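Local coordinates for chitin-binding domain 3 protein (Micromonospora aurantiaca ATCC 27029, PDB 5OPF) that is a copper-dependent lytic polysaccharide monooxygenase that probably cleaves chains of crystalline polysaccharides such as cellulose by oxidation, at residues F52-A57 / L181-Y186; G109-R114 / I140-A145; R99-D104 / G154-I159. All coordinates share one frame; numbering follows the deposited sequence.

In the fold
These three contacts lie in the two packed sheets of a beta sandwich, and interaction 1 carries Tyr185 of the copper site. From the N terminus, whose His1 binds the copper, the chain runs through helices to strand 52-54, which pairs with strand 183-192; interaction 1 closes that longest loop near the C terminus. Within it, 99-104 pairs with 154-159 in the four-stranded sheet as interaction 3. Innermost is interaction 2, where 109-114 meets 140-145. The three loops nest without crossing. Interactions 1 and 2 both reach the mixed sheet, whereas interactions 2 and 3 touch across the sandwich, Ile113 and Ile140 on Ile159 and Thr143 on Ile157.

Interaction 1 of 3, residues F52-A57 / L181-Y186; sequences FREGVA and LDQSYY
Set between its backbone N and carbonyl carbon (chi1 63°), the Phe52 ring lies beside Tyr185 and over Gln183, whose own side chain extends with CG opposite the backbone N (chi1 -175°). NE2 of Gln183 sits 3.6 Å above the plane of the Phe52 ring, over its centre. The same NE2 donates to Glu54 OE2 at 3.1 Å, meeting the carboxylate on its anti side, while Gln183 OE1 accepts from Tyr185 OH at 2.6 Å, from above the carbonyl plane. Both ends of the amide are thereby held, which should fix its rotation under the phenyl ring. Phe52 CB in turn makes a CH-pi contact with the Tyr185 ring, 3.7 Å from its centroid and almost on the ring normal.

The strands run antiparallel, and Arg53 and Ser184 exchange a pair of backbone hydrogen bonds. Where the first strand ends, Gly55 N binds Asp182 O at 3.0 Å, and the turn that follows is gripped by the Asp182 carboxylate: OD2 takes Ala57 N on its syn lone pair at 2.8 Å. A water links Val56 N, Asp182 OD1 and Ser184 OG. On the face of Arg53 and Ser184, Ser184 OG and Tyr186 OH are hydrogen-bonded at 2.7 Å, with CG2 of Val56 against both oxygens, and Arg53 lays its aliphatic stem near Tyr186 before its guanidinium reaches Gly72 O.

Tyr185 joins His1 and His108 at the copper; two histidines, one of them N-terminal, form the histidine brace of lytic polysaccharide monooxygenases, with the tyrosine probably in an axial position.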
ATOM      1  N   PHE A  52      -5.210   1.049  -8.660  1.00  6.01           N
ATOM      2  CA  PHE A  52      -4.363   0.917  -9.833  1.00  5.97           C
ATOM      3  C   PHE A  52      -4.488   2.104 -10.775  1.00  6.28           C
ATOM      4  O   PHE A  52      -5.495   2.825 -10.798  1.00  7.16           O
ATOM      5  CB  PHE A  52      -4.623  -0.401 -10.604  1.00  6.69           C
ATOM      6  CG  PHE A  52      -6.012  -0.531 -11.169  1.00  7.70           C
ATOM      7  CD1 PHE A  52      -6.366   0.096 -12.354  1.00  8.75           C
ATOM      8  CD2 PHE A  52      -6.963  -1.303 -10.520  1.00  8.56           C
ATOM      9  CE1 PHE A  52      -7.641  -0.039 -12.867  1.00 10.90           C
ATOM     10  CE2 PHE A  52      -8.241  -1.436 -11.035  1.00 11.39           C
ATOM     11  CZ  PHE A  52      -8.571  -0.807 -12.205  1.00 11.51           C
ATOM     12  N   ARG A  53      -3.433   2.248 -11.585  1.00  6.84           N
ATOM     13  CA  ARG A  53      -3.426   3.025 -12.813  1.00  7.44           C
ATOM     14  C   ARG A  53      -3.282   2.060 -13.983  1.00  6.65           C
ATOM     15  O   ARG A  53      -2.929   0.885 -13.804  1.00  7.17           O
ATOM     16  CB  ARG A  53      -2.247   3.999 -12.855  1.00  7.25           C
ATOM     17  CG  ARG A  53      -2.218   5.035 -11.732  1.00  7.54           C
ATOM     18  CD  ARG A  53      -1.120   6.077 -11.952  1.00  8.65           C
ATOM     19  NE  ARG A  53      -1.485   6.989 -13.026  1.00  9.37           N
ATOM     20  CZ  ARG A  53      -2.262   8.056 -12.884  1.00 10.24           C
ATOM     21  NH1 ARG A  53      -2.730   8.412 -11.694  1.00 11.83           N
ATOM     22  NH2 ARG A  53      -2.555   8.790 -13.947  1.00 15.24           N
ATOM     23  N   GLU A  54      -3.577   2.558 -15.188  1.00  8.14           N
ATOM     24  CA  GLU A  54      -3.330   1.812 -16.415  1.00  8.45           C
ATOM     25  C   GLU A  54      -2.552   2.689 -17.381  1.00  9.55           C
ATOM     26  O   GLU A  54      -2.683   3.914 -17.372  1.00 11.07           O
ATOM     27  CB  GLU A  54      -4.641   1.306 -17.049  1.00  8.68           C
ATOM     28  CG  GLU A  54      -5.266   0.218 -16.182  1.00 10.66           C
ATOM     29  CD  GLU A  54      -6.563  -0.354 -16.699  1.00 12.43           C
ATOM     30  OE1 GLU A  54      -7.013   0.061 -17.786  1.00 17.42           O
ATOM     31  OE2 GLU A  54      -7.119  -1.240 -16.007  1.00 12.79           O
ATOM     32  N   GLY A  55      -1.706   2.055 -18.186  1.00  8.31           N
ATOM     33  CA  GLY A  55      -0.954   2.757 -19.213  1.00  9.93           C
ATOM     34  C   GLY A  55       0.276   3.502 -18.740  1.00  9.34           C
ATOM     35  O   GLY A  55       0.797   4.339 -19.481  1.00 11.00           O
ATOM     36  N   VAL A  56       0.769   3.225 -17.532  1.00  8.28           N
ATOM     37  CA  VAL A  56       1.940   3.933 -17.017  1.00  8.51           C
ATOM     38  C   VAL A  56       3.211   3.596 -17.787  1.00  8.20           C
ATOM     39  O   VAL A  56       4.173   4.378 -17.775  1.00  9.43           O
ATOM     40  CB  VAL A  56       2.060   3.630 -15.509  1.00  7.85           C
ATOM     41  CG1 VAL A  56       3.374   4.158 -14.929  1.00  8.65           C
ATOM     42  CG2 VAL A  56       0.868   4.225 -14.761  1.00  9.36           C
ATOM     43  N   ALA A  57       3.249   2.451 -18.459  1.00  8.53           N
ATOM     44  CA  ALA A  57       4.384   2.081 -19.308  1.00 10.52           C
ATOM     45  C   ALA A  57       5.698   2.108 -18.531  1.00  9.64           C
ATOM     46  O   ALA A  57       6.740   2.498 -19.062  1.00 11.53           O
ATOM     47  CB  ALA A  57       4.467   2.949 -20.570  1.00 12.15           C
ATOM     48  N   LEU A 181      -2.104  -6.968 -18.388  1.00  7.58           N
ATOM     49  CA  LEU A 181      -2.453  -5.650 -18.889  1.00  8.49           C
ATOM     50  C   LEU A 181      -1.380  -4.722 -18.352  1.00  8.49           C
ATOM     51  O   LEU A 181      -0.753  -5.033 -17.340  1.00  7.79           O
ATOM     52  CB  LEU A 181      -3.824  -5.256 -18.321  1.00 11.09           C
ATOM     53  CG  LEU A 181      -4.573  -4.052 -18.869  1.00 12.84           C
ATOM     54  CD1 LEU A 181      -4.996  -4.297 -20.309  1.00 16.27           C
ATOM     55  CD2 LEU A 181      -5.791  -3.768 -18.009  1.00 15.53           C
ATOM     56  N   ASP A 182      -1.168  -3.575 -19.014  1.00  8.34           N
ATOM     57  CA  ASP A 182      -0.341  -2.535 -18.385  1.00  7.90           C
ATOM     58  C   ASP A 182      -1.180  -1.872 -17.302  1.00  7.64           C
ATOM     59  O   ASP A 182      -1.871  -0.879 -17.536  1.00  9.19           O
ATOM     60  CB  ASP A 182       0.187  -1.511 -19.381  1.00  8.87           C
ATOM     61  CG  ASP A 182       1.052  -0.446 -18.717  1.00  8.93           C
ATOM     62  OD1 ASP A 182       1.369  -0.584 -17.514  1.00  8.39           O
ATOM     63  OD2 ASP A 182       1.428   0.527 -19.411  1.00 10.37           O
ATOM     64  N   GLN A 183      -1.145  -2.470 -16.116  1.00  6.91           N
ATOM     65  CA  GLN A 183      -1.937  -2.065 -14.966  1.00  6.90           C
ATOM     66  C   GLN A 183      -1.034  -2.187 -13.753  1.00  6.73           C
ATOM     67  O   GLN A 183      -0.424  -3.242 -13.544  1.00  7.57           O
ATOM     68  CB  GLN A 183      -3.145  -2.993 -14.820  1.00  7.28           C
ATOM     69  CG  GLN A 183      -4.117  -2.607 -13.725  1.00  8.11           C
ATOM     70  CD  GLN A 183      -5.185  -3.667 -13.519  1.00  8.67           C
ATOM     71  OE1 GLN A 183      -4.904  -4.740 -13.005  1.00  9.15           O
ATOM     72  NE2 GLN A 183      -6.406  -3.382 -13.944  1.00 10.88           N
ATOM     73  N   SER A 184      -0.920  -1.103 -12.998  1.00  6.20           N
ATOM     74  CA  SER A 184       0.019  -1.019 -11.892  1.00  6.28           C
ATOM     75  C   SER A 184      -0.683  -0.528 -10.635  1.00  5.74           C
ATOM     76  O   SER A 184      -1.522   0.375 -10.686  1.00  6.36           O
ATOM     77  CB  SER A 184       1.178  -0.091 -12.285  1.00  6.62           C
ATOM     78  OG  SER A 184       0.716   1.108 -12.888  1.00  7.51           O
ATOM     79  N   TYR A 185      -0.309  -1.120  -9.499  1.00  5.49           N
ATOM     80  CA  TYR A 185      -0.937  -0.859  -8.213  1.00  5.70           C
ATOM     81  C   TYR A 185       0.082  -0.260  -7.249  1.00  5.81           C
ATOM     82  O   TYR A 185       1.259  -0.636  -7.259  1.00  6.03           O
ATOM     83  CB  TYR A 185      -1.474  -2.156  -7.594  1.00  6.03           C
ATOM     84  CG  TYR A 185      -2.559  -2.864  -8.374  1.00  6.24           C
ATOM     85  CD1 TYR A 185      -2.295  -3.466  -9.601  1.00  6.64           C
ATOM     86  CD2 TYR A 185      -3.854  -2.988  -7.861  1.00  7.08           C
ATOM     87  CE1 TYR A 185      -3.285  -4.154 -10.295  1.00  6.89           C
ATOM     88  CE2 TYR A 185      -4.847  -3.665  -8.550  1.00  8.22           C
ATOM     89  CZ  TYR A 185      -4.564  -4.240  -9.770  1.00  6.94           C
ATOM     90  OH  TYR A 185      -5.560  -4.917 -10.450  1.00  8.90           O
ATOM     91  N   TYR A 186      -0.394   0.636  -6.377  1.00  5.22           N
ATOM     92  CA  TYR A 186       0.468   1.486  -5.557  1.00  5.49           C
ATOM     93  C   TYR A 186      -0.015   1.429  -4.113  1.00  5.05           C
ATOM     94  O   TYR A 186      -1.056   2.007  -3.783  1.00  5.90           O
ATOM     95  CB  TYR A 186       0.433   2.923  -6.089  1.00  6.09           C
ATOM     96  CG  TYR A 186       0.892   2.971  -7.525  1.00  6.34           C
ATOM     97  CD1 TYR A 186       2.243   3.018  -7.835  1.00  6.81           C
ATOM     98  CD2 TYR A 186      -0.019   2.936  -8.570  1.00  6.50           C
ATOM     99  CE1 TYR A 186       2.678   3.007  -9.161  1.00  6.77           C
ATOM    100  CE2 TYR A 186       0.398   2.935  -9.891  1.00  6.18           C
ATOM    101  CZ  TYR A 186       1.747   2.969 -10.188  1.00  6.91           C
ATOM    102  OH  TYR A 186       2.136   2.976 -11.513  1.00  7.05           O
TER
HETATM  103  O   HOH W   1      -0.113   1.081 -15.639  1.00  7.96           O

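Interaction 2 of 3, residues G109-R114 / I140-A145; sequences GADYIR and IGNTPA
Ala110 with Thr143 and Ile113 with Ile140 form two reciprocal pairs of backbone hydrogen bonds, separated by a corner at Asp111. Ala110 N donates to Thr143 O at 3.0 Å from well above the carbonyl plane, whereas the return bond, Thr143 N to Ala110 O, is shorter at 2.8 Å and lies in the plane of its own carbonyl. Between the two pairs, Asp111 O and Asn142 N approach each other at a poor angle and make no hydrogen bond. Weaker support comes from CA-H...O contacts, Asn142 CA to Ala110 O at 3.3 Å and Tyr112 CA to Ile140 O at 3.2 Å.

Apolar contact is concentrated on the isoleucines, which lie side by side and point the same way. Ile140 holds CG1 between its backbone N and carbonyl carbon (chi1 64°), a placement that brings CG1 to 3.8 Å from Ile113 CB and sets the CD1 methyls of Ile113 and Ile140 4.0 Å apart.

Polar side chains work mainly along one segment or outward. Thr143 OG1 donates to Gly141 O at 2.8 Å, a bond within its own segment, made from above the carbonyl plane, and a water bridges Ala110 O and Asn142 OD1. The Asp111 carboxylate runs beside the Asn142 amide, but its OD1 is hydrogen-bonded to Ser179; Tyr112 OH reaches His60. Over the Tyr112 ring lies the guanidinium of Arg114, with NH2 above the ring centre.

Gly109 directly follows the copper ligand His108. The contact is an antiparallel pairing broken by the corner at Asp111, in an LPMO beta sandwich, where a loop flanks the segment leading out of the metal site.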
ATOM      1  N   GLY A 109      -0.784 -12.607 -12.140  1.00  6.98           N
ATOM      2  CA  GLY A 109       0.666 -12.637 -12.220  1.00  7.64           C
ATOM      3  C   GLY A 109       1.293 -11.270 -12.017  1.00  6.76           C
ATOM      4  O   GLY A 109       0.607 -10.239 -11.931  1.00  7.31           O
ATOM      5  N   ALA A 110       2.615 -11.245 -11.939  1.00  7.20           N
ATOM      6  CA  ALA A 110       3.367 -10.001 -11.854  1.00  6.84           C
ATOM      7  C   ALA A 110       4.500  -9.972 -12.872  1.00  6.97           C
ATOM      8  O   ALA A 110       5.240 -10.950 -13.027  1.00  7.62           O
ATOM      9  CB  ALA A 110       3.990  -9.815 -10.460  1.00  7.55           C
ATOM     10  N   ASP A 111       4.668  -8.820 -13.523  1.00  6.89           N
ATOM     11  CA  ASP A 111       5.914  -8.551 -14.235  1.00  7.01           C
ATOM     12  C   ASP A 111       7.024  -8.269 -13.233  1.00  7.15           C
ATOM     13  O   ASP A 111       8.192  -8.629 -13.459  1.00  7.94           O
ATOM     14  CB  ASP A 111       5.754  -7.349 -15.180  1.00  7.21           C
ATOM     15  CG  ASP A 111       4.833  -7.611 -16.357  1.00  9.13           C
ATOM     16  OD1 ASP A 111       4.317  -8.734 -16.540  1.00  8.48           O
ATOM     17  OD2 ASP A 111       4.668  -6.665 -17.157  1.00 10.38           O
ATOM     18  N   TYR A 112       6.667  -7.630 -12.121  1.00  6.57           N
ATOM     19  CA  TYR A 112       7.549  -7.393 -10.985  1.00  6.70           C
ATOM     20  C   TYR A 112       6.693  -6.870  -9.845  1.00  6.63           C
ATOM     21  O   TYR A 112       5.590  -6.349 -10.062  1.00  6.63           O
ATOM     22  CB  TYR A 112       8.680  -6.391 -11.297  1.00  7.41           C
ATOM     23  CG  TYR A 112       8.245  -5.108 -11.972  1.00  7.57           C
ATOM     24  CD1 TYR A 112       7.813  -4.007 -11.240  1.00  7.44           C
ATOM     25  CD2 TYR A 112       8.288  -4.987 -13.347  1.00  7.33           C
ATOM     26  CE1 TYR A 112       7.417  -2.824 -11.871  1.00  7.76           C
ATOM     27  CE2 TYR A 112       7.910  -3.820 -13.981  1.00  8.35           C
ATOM     28  CZ  TYR A 112       7.471  -2.732 -13.238  1.00  8.02           C
ATOM     29  OH  TYR A 112       7.089  -1.568 -13.886  1.00 10.23           O
ATOM     30  N   ILE A 113       7.207  -7.025  -8.625  1.00  6.35           N
ATOM     31  CA  ILE A 113       6.696  -6.317  -7.455  1.00  6.47           C
ATOM     32  C   ILE A 113       7.900  -5.719  -6.746  1.00  5.37           C
ATOM     33  O   ILE A 113       8.854  -6.443  -6.436  1.00  7.69           O
ATOM     34  CB  ILE A 113       5.897  -7.226  -6.496  1.00  6.97           C
ATOM     35  CG1 ILE A 113       4.689  -7.842  -7.200  1.00  7.34           C
ATOM     36  CG2 ILE A 113       5.435  -6.411  -5.275  1.00  7.89           C
ATOM     37  CD1 ILE A 113       3.851  -8.777  -6.333  1.00  8.82           C
ATOM     38  N   ARG A 114       7.865  -4.409  -6.516  1.00  5.19           N
ATOM     39  CA  ARG A 114       8.953  -3.680  -5.882  1.00  5.64           C
ATOM     40  C   ARG A 114       8.493  -3.198  -4.516  1.00  4.94           C
ATOM     41  O   ARG A 114       7.384  -2.677  -4.374  1.00  6.13           O
ATOM     42  CB  ARG A 114       9.376  -2.491  -6.744  1.00  5.63           C
ATOM     43  CG  ARG A 114      10.038  -2.911  -8.032  1.00  6.69           C
ATOM     44  CD  ARG A 114      10.236  -1.771  -9.026  1.00  7.77           C
ATOM     45  NE  ARG A 114      10.741  -2.297 -10.291  1.00  8.04           N
ATOM     46  CZ  ARG A 114      10.636  -1.692 -11.468  1.00  7.91           C
ATOM     47  NH1 ARG A 114      10.082  -0.493 -11.569  1.00  8.52           N
ATOM     48  NH2 ARG A 114      11.080  -2.305 -12.552  1.00  9.64           N
ATOM     49  N   ILE A 140      10.716  -8.743  -6.551  1.00  9.59           N
ATOM     50  CA  ILE A 140      10.607  -9.959  -7.344  1.00 10.68           C
ATOM     51  C   ILE A 140      10.384  -9.550  -8.792  1.00 11.07           C
ATOM     52  O   ILE A 140       9.819  -8.491  -9.086  1.00 10.58           O
ATOM     53  CB  ILE A 140       9.500 -10.932  -6.868  1.00 10.69           C
ATOM     54  CG1 ILE A 140       8.103 -10.314  -7.007  1.00 12.83           C
ATOM     55  CG2 ILE A 140       9.777 -11.394  -5.438  1.00 14.18           C
ATOM     56  CD1 ILE A 140       6.976 -11.256  -6.648  1.00 13.60           C
ATOM     57  N   GLY A 141      10.864 -10.396  -9.696  1.00  9.60           N
ATOM     58  CA  GLY A 141      10.681 -10.225 -11.124  1.00  9.79           C
ATOM     59  C   GLY A 141       9.438 -10.918 -11.633  1.00  9.19           C
ATOM     60  O   GLY A 141       8.433 -11.045 -10.928  1.00  9.43           O
ATOM     61  N   ASN A 142       9.510 -11.376 -12.884  1.00  8.87           N
ATOM     62  CA  ASN A 142       8.334 -11.924 -13.540  1.00  8.57           C
ATOM     63  C   ASN A 142       7.916 -13.203 -12.834  1.00  8.41           C
ATOM     64  O   ASN A 142       8.683 -14.166 -12.762  1.00  9.91           O
ATOM     65  CB  ASN A 142       8.584 -12.160 -15.020  1.00 11.07           C
ATOM     66  CG  ASN A 142       7.295 -12.423 -15.760  1.00 11.60           C
ATOM     67  OD1 ASN A 142       6.625 -13.418 -15.494  1.00 12.35           O
ATOM     68  ND2 ASN A 142       6.899 -11.500 -16.628  1.00 14.33           N
ATOM     69  N   THR A 143       6.694 -13.201 -12.310  1.00  7.82           N
ATOM     70  CA  THR A 143       6.189 -14.277 -11.461  1.00  8.20           C
ATOM     71  C   THR A 143       4.764 -14.586 -11.887  1.00  7.86           C
ATOM     72  O   THR A 143       3.799 -13.971 -11.410  1.00  7.96           O
ATOM     73  CB  THR A 143       6.256 -13.881  -9.986  1.00  9.28           C
ATOM     74  OG1 THR A 143       7.565 -13.377  -9.674  1.00  9.61           O
ATOM     75  CG2 THR A 143       5.973 -15.076  -9.094  1.00 10.97           C
ATOM     76  N   PRO A 144       4.595 -15.527 -12.810  1.00  8.67           N
ATOM     77  CA  PRO A 144       3.253 -15.901 -13.256  1.00  9.17           C
ATOM     78  C   PRO A 144       2.416 -16.440 -12.104  1.00  9.51           C
ATOM     79  O   PRO A 144       2.932 -16.963 -11.114  1.00  9.27           O
ATOM     80  CB  PRO A 144       3.528 -16.993 -14.299  1.00 11.33           C
ATOM     81  CG  PRO A 144       4.900 -16.685 -14.810  1.00 11.52           C
ATOM     82  CD  PRO A 144       5.642 -16.212 -13.590  1.00 10.21           C
ATOM     83  N   ALA A 145       1.091 -16.326 -12.261  1.00 10.23           N
ATOM     84  CA  ALA A 145       0.167 -16.708 -11.197  1.00  9.76           C
ATOM     85  C   ALA A 145       0.329 -18.164 -10.806  1.00 12.01           C
ATOM     86  O   ALA A 145       0.098 -18.522  -9.643  1.00 13.26           O
ATOM     87  CB  ALA A 145      -1.273 -16.469 -11.648  1.00 12.64           C
TER
HETATM   88  O   HOH W   2       3.855 -13.140 -15.045  1.00  9.84           O

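Interaction 3 of 3, residues R99-D104 / G154-I159; sequences RVKFFD and GVSIQI
Strands 99-104 and 154-159 run antiparallel at 160°, their axes 4.4 Å apart at closest approach, and three reciprocal pairs of backbone hydrogen bonds join Val100 with Ile159, Phe102 with Ile157 and Asp104 with Val155. On one face Gln158 is the hub. Its chain bends at chi2 (-89°) and carries the amide across Lys101, leaving NE2 3.7 Å from Lys101 CG. The Arg99 guanidinium comes over the base of that chain, with Gln158 CB 3.5 Å above its plane toward the rim. A water bridges Arg99 O and Gln158 OE1. Further along, Phe103 brings CD1 to 3.3 Å from Val155 O and CE1 to 3.8 Å from Gly154 CA, obliquely, beside a glycine that has no side chain. The polar end of Ser156 turns to Glu151.

The other face is apolar through most of its length: Ile159 CD1 lies 4.1 Å from Phe102 CB and also approaches Val100. Asp104, at its end, accepts from Ala106 N and His108 N, bracing the chain that leads to a copper ligand. Strand 2-6 flanks 99-104 while strand 149-151 borders 154-159, and the apolar face packs on strands 110-118 and 169-178, with Phe102 meeting Trp176 edge-to-face.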
ATOM      1  N   ARG A  99       8.735  -9.455   5.649  1.00 10.53           N
ATOM      2  CA  ARG A  99       8.110 -10.048   4.480  1.00 10.13           C
ATOM      3  C   ARG A  99       6.826  -9.304   4.159  1.00  9.98           C
ATOM      4  O   ARG A  99       6.012  -9.053   5.054  1.00 12.05           O
ATOM      5  CB  ARG A  99       7.802 -11.525   4.756  1.00 13.67           C
ATOM      6  CG  ARG A  99       9.077 -12.315   4.998  1.00 14.82           C
ATOM      7  CD  ARG A  99       8.875 -13.562   5.832  1.00 17.66           C
ATOM      8  NE  ARG A  99       8.060 -14.582   5.179  1.00 15.79           N
ATOM      9  CZ  ARG A  99       8.415 -15.266   4.096  1.00 17.23           C
ATOM     10  NH1 ARG A  99       9.572 -15.018   3.487  1.00 19.19           N
ATOM     11  NH2 ARG A  99       7.607 -16.198   3.617  1.00 17.32           N
ATOM     12  N   VAL A 100       6.638  -8.974   2.883  1.00  7.35           N
ATOM     13  CA  VAL A 100       5.424  -8.334   2.399  1.00  6.89           C
ATOM     14  C   VAL A 100       4.553  -9.407   1.765  1.00  6.80           C
ATOM     15  O   VAL A 100       4.960 -10.043   0.785  1.00  7.69           O
ATOM     16  CB  VAL A 100       5.764  -7.236   1.378  1.00  7.10           C
ATOM     17  CG1 VAL A 100       4.504  -6.703   0.704  1.00  8.44           C
ATOM     18  CG2 VAL A 100       6.564  -6.104   2.046  1.00  9.23           C
ATOM     19  N   LYS A 101       3.358  -9.622   2.315  1.00  6.82           N
ATOM     20  CA  LYS A 101       2.406 -10.577   1.756  1.00  6.81           C
ATOM     21  C   LYS A 101       1.469  -9.842   0.812  1.00  6.37           C
ATOM     22  O   LYS A 101       0.704  -8.961   1.240  1.00  6.44           O
ATOM     23  CB  LYS A 101       1.594 -11.272   2.844  1.00  7.71           C
ATOM     24  CG  LYS A 101       0.696 -12.370   2.286  1.00  8.64           C
ATOM     25  CD  LYS A 101      -0.140 -13.028   3.377  1.00 10.48           C
ATOM     26  CE  LYS A 101      -1.219 -13.942   2.806  1.00 15.90           C
ATOM     27  NZ  LYS A 101      -1.998 -14.611   3.903  1.00 20.78           N
ATOM     28  N   PHE A 102       1.539 -10.206  -0.469  1.00  6.16           N
ATOM     29  CA  PHE A 102       0.677  -9.652  -1.497  1.00  6.04           C
ATOM     30  C   PHE A 102      -0.425 -10.653  -1.819  1.00  5.94           C
ATOM     31  O   PHE A 102      -0.136 -11.822  -2.072  1.00  7.20           O
ATOM     32  CB  PHE A 102       1.458  -9.307  -2.768  1.00  6.97           C
ATOM     33  CG  PHE A 102       0.804  -8.213  -3.517  1.00  7.36           C
ATOM     34  CD1 PHE A 102      -0.334  -8.446  -4.272  1.00  7.73           C
ATOM     35  CD2 PHE A 102       1.260  -6.918  -3.382  1.00  8.93           C
ATOM     36  CE1 PHE A 102      -0.989  -7.387  -4.883  1.00  9.31           C
ATOM     37  CE2 PHE A 102       0.624  -5.871  -3.990  1.00  9.78           C
ATOM     38  CZ  PHE A 102      -0.502  -6.097  -4.735  1.00 10.44           C
ATOM     39  N   PHE A 103      -1.681 -10.198  -1.824  1.00  5.89           N
ATOM     40  CA  PHE A 103      -2.837 -11.035  -2.139  1.00  6.07           C
ATOM     41  C   PHE A 103      -3.493 -10.528  -3.417  1.00  5.80           C
ATOM     42  O   PHE A 103      -3.825  -9.338  -3.511  1.00  6.64           O
ATOM     43  CB  PHE A 103      -3.834 -10.991  -0.974  1.00  6.82           C
ATOM     44  CG  PHE A 103      -5.140 -11.697  -1.231  1.00  7.40           C
ATOM     45  CD1 PHE A 103      -5.189 -13.015  -1.650  1.00 10.37           C
ATOM     46  CD2 PHE A 103      -6.339 -11.016  -1.056  1.00 11.83           C
ATOM     47  CE1 PHE A 103      -6.415 -13.646  -1.874  1.00 11.54           C
ATOM     48  CE2 PHE A 103      -7.556 -11.642  -1.279  1.00 12.84           C
ATOM     49  CZ  PHE A 103      -7.588 -12.949  -1.698  1.00 13.02           C
ATOM     50  N   ASP A 104      -3.666 -11.429  -4.391  1.00  5.82           N
ATOM     51  CA  ASP A 104      -4.282 -11.133  -5.687  1.00  5.69           C
ATOM     52  C   ASP A 104      -5.507 -12.025  -5.842  1.00  5.96           C
ATOM     53  O   ASP A 104      -5.385 -13.248  -5.948  1.00  6.81           O
ATOM     54  CB  ASP A 104      -3.283 -11.375  -6.822  1.00  6.91           C
ATOM     55  CG  ASP A 104      -3.877 -11.194  -8.214  1.00  6.82           C
ATOM     56  OD1 ASP A 104      -5.000 -10.676  -8.336  1.00  7.59           O
ATOM     57  OD2 ASP A 104      -3.174 -11.577  -9.176  1.00  7.80           O
ATOM     58  N   GLY A 154      -8.251 -16.531  -4.209  1.00 12.32           N
ATOM     59  CA  GLY A 154      -7.158 -15.873  -4.908  1.00 11.73           C
ATOM     60  C   GLY A 154      -5.851 -16.614  -4.686  1.00  8.73           C
ATOM     61  O   GLY A 154      -5.840 -17.816  -4.413  1.00 10.67           O
ATOM     62  N   VAL A 155      -4.760 -15.863  -4.812  1.00  7.44           N
ATOM     63  CA  VAL A 155      -3.412 -16.379  -4.632  1.00  7.19           C
ATOM     64  C   VAL A 155      -2.603 -15.321  -3.897  1.00  6.87           C
ATOM     65  O   VAL A 155      -2.955 -14.141  -3.870  1.00  6.99           O
ATOM     66  CB  VAL A 155      -2.749 -16.749  -5.984  1.00  7.46           C
ATOM     67  CG1 VAL A 155      -3.475 -17.920  -6.639  1.00  8.68           C
ATOM     68  CG2 VAL A 155      -2.710 -15.552  -6.934  1.00  8.02           C
ATOM     69  N   SER A 156      -1.493 -15.743  -3.309  1.00  6.98           N
ATOM     70  CA  SER A 156      -0.649 -14.812  -2.572  1.00  6.73           C
ATOM     71  C   SER A 156       0.822 -15.117  -2.800  1.00  6.87           C
ATOM     72  O   SER A 156       1.203 -16.182  -3.278  1.00  7.40           O
ATOM     73  CB  SER A 156      -0.941 -14.833  -1.076  1.00  7.59           C
ATOM     74  OG  SER A 156      -0.579 -16.081  -0.503  1.00  9.46           O
ATOM     75  N   ILE A 157       1.665 -14.160  -2.435  1.00  7.09           N
ATOM     76  CA  ILE A 157       3.101 -14.376  -2.467  1.00  7.71           C
ATOM     77  C   ILE A 157       3.754 -13.493  -1.418  1.00  7.36           C
ATOM     78  O   ILE A 157       3.254 -12.408  -1.098  1.00  7.34           O
ATOM     79  CB  ILE A 157       3.666 -14.137  -3.886  1.00  7.62           C
ATOM     80  CG1 ILE A 157       5.072 -14.732  -3.987  1.00 10.72           C
ATOM     81  CG2 ILE A 157       3.626 -12.652  -4.261  1.00  8.83           C
ATOM     82  CD1 ILE A 157       5.526 -14.930  -5.419  1.00 12.41           C
ATOM     83  N   GLN A 158       4.879 -13.959  -0.878  1.00  8.00           N
ATOM     84  CA  GLN A 158       5.650 -13.203   0.102  1.00  8.28           C
ATOM     85  C   GLN A 158       6.909 -12.656  -0.559  1.00  9.32           C
ATOM     86  O   GLN A 158       7.651 -13.408  -1.196  1.00 10.69           O
ATOM     87  CB  GLN A 158       6.044 -14.088   1.286  1.00 10.93           C
ATOM     88  CG  GLN A 158       4.875 -14.706   2.055  1.00 13.74           C
ATOM     89  CD  GLN A 158       4.348 -13.843   3.187  1.00 15.11           C
ATOM     90  OE1 GLN A 158       4.822 -12.734   3.420  1.00 15.11           O
ATOM     91  NE2 GLN A 158       3.359 -14.359   3.901  1.00 19.58           N
ATOM     92  N   ILE A 159       7.160 -11.361  -0.391  1.00  8.97           N
ATOM     93  CA  ILE A 159       8.340 -10.693  -0.938  1.00  8.58           C
ATOM     94  C   ILE A 159       9.267 -10.345   0.223  1.00  8.03           C
ATOM     95  O   ILE A 159       8.910  -9.507   1.065  1.00  8.26           O
ATOM     96  CB  ILE A 159       7.977  -9.424  -1.720  1.00  9.03           C
ATOM     97  CG1 ILE A 159       6.992  -9.723  -2.855  1.00 11.92           C
ATOM     98  CG2 ILE A 159       9.233  -8.780  -2.274  1.00  9.86           C
ATOM     99  CD1 ILE A 159       5.604  -9.220  -2.622  1.00 12.48           C
TER
HETATM  100  O   HOH W   3       4.019 -11.185   5.591  1.00 16.79           O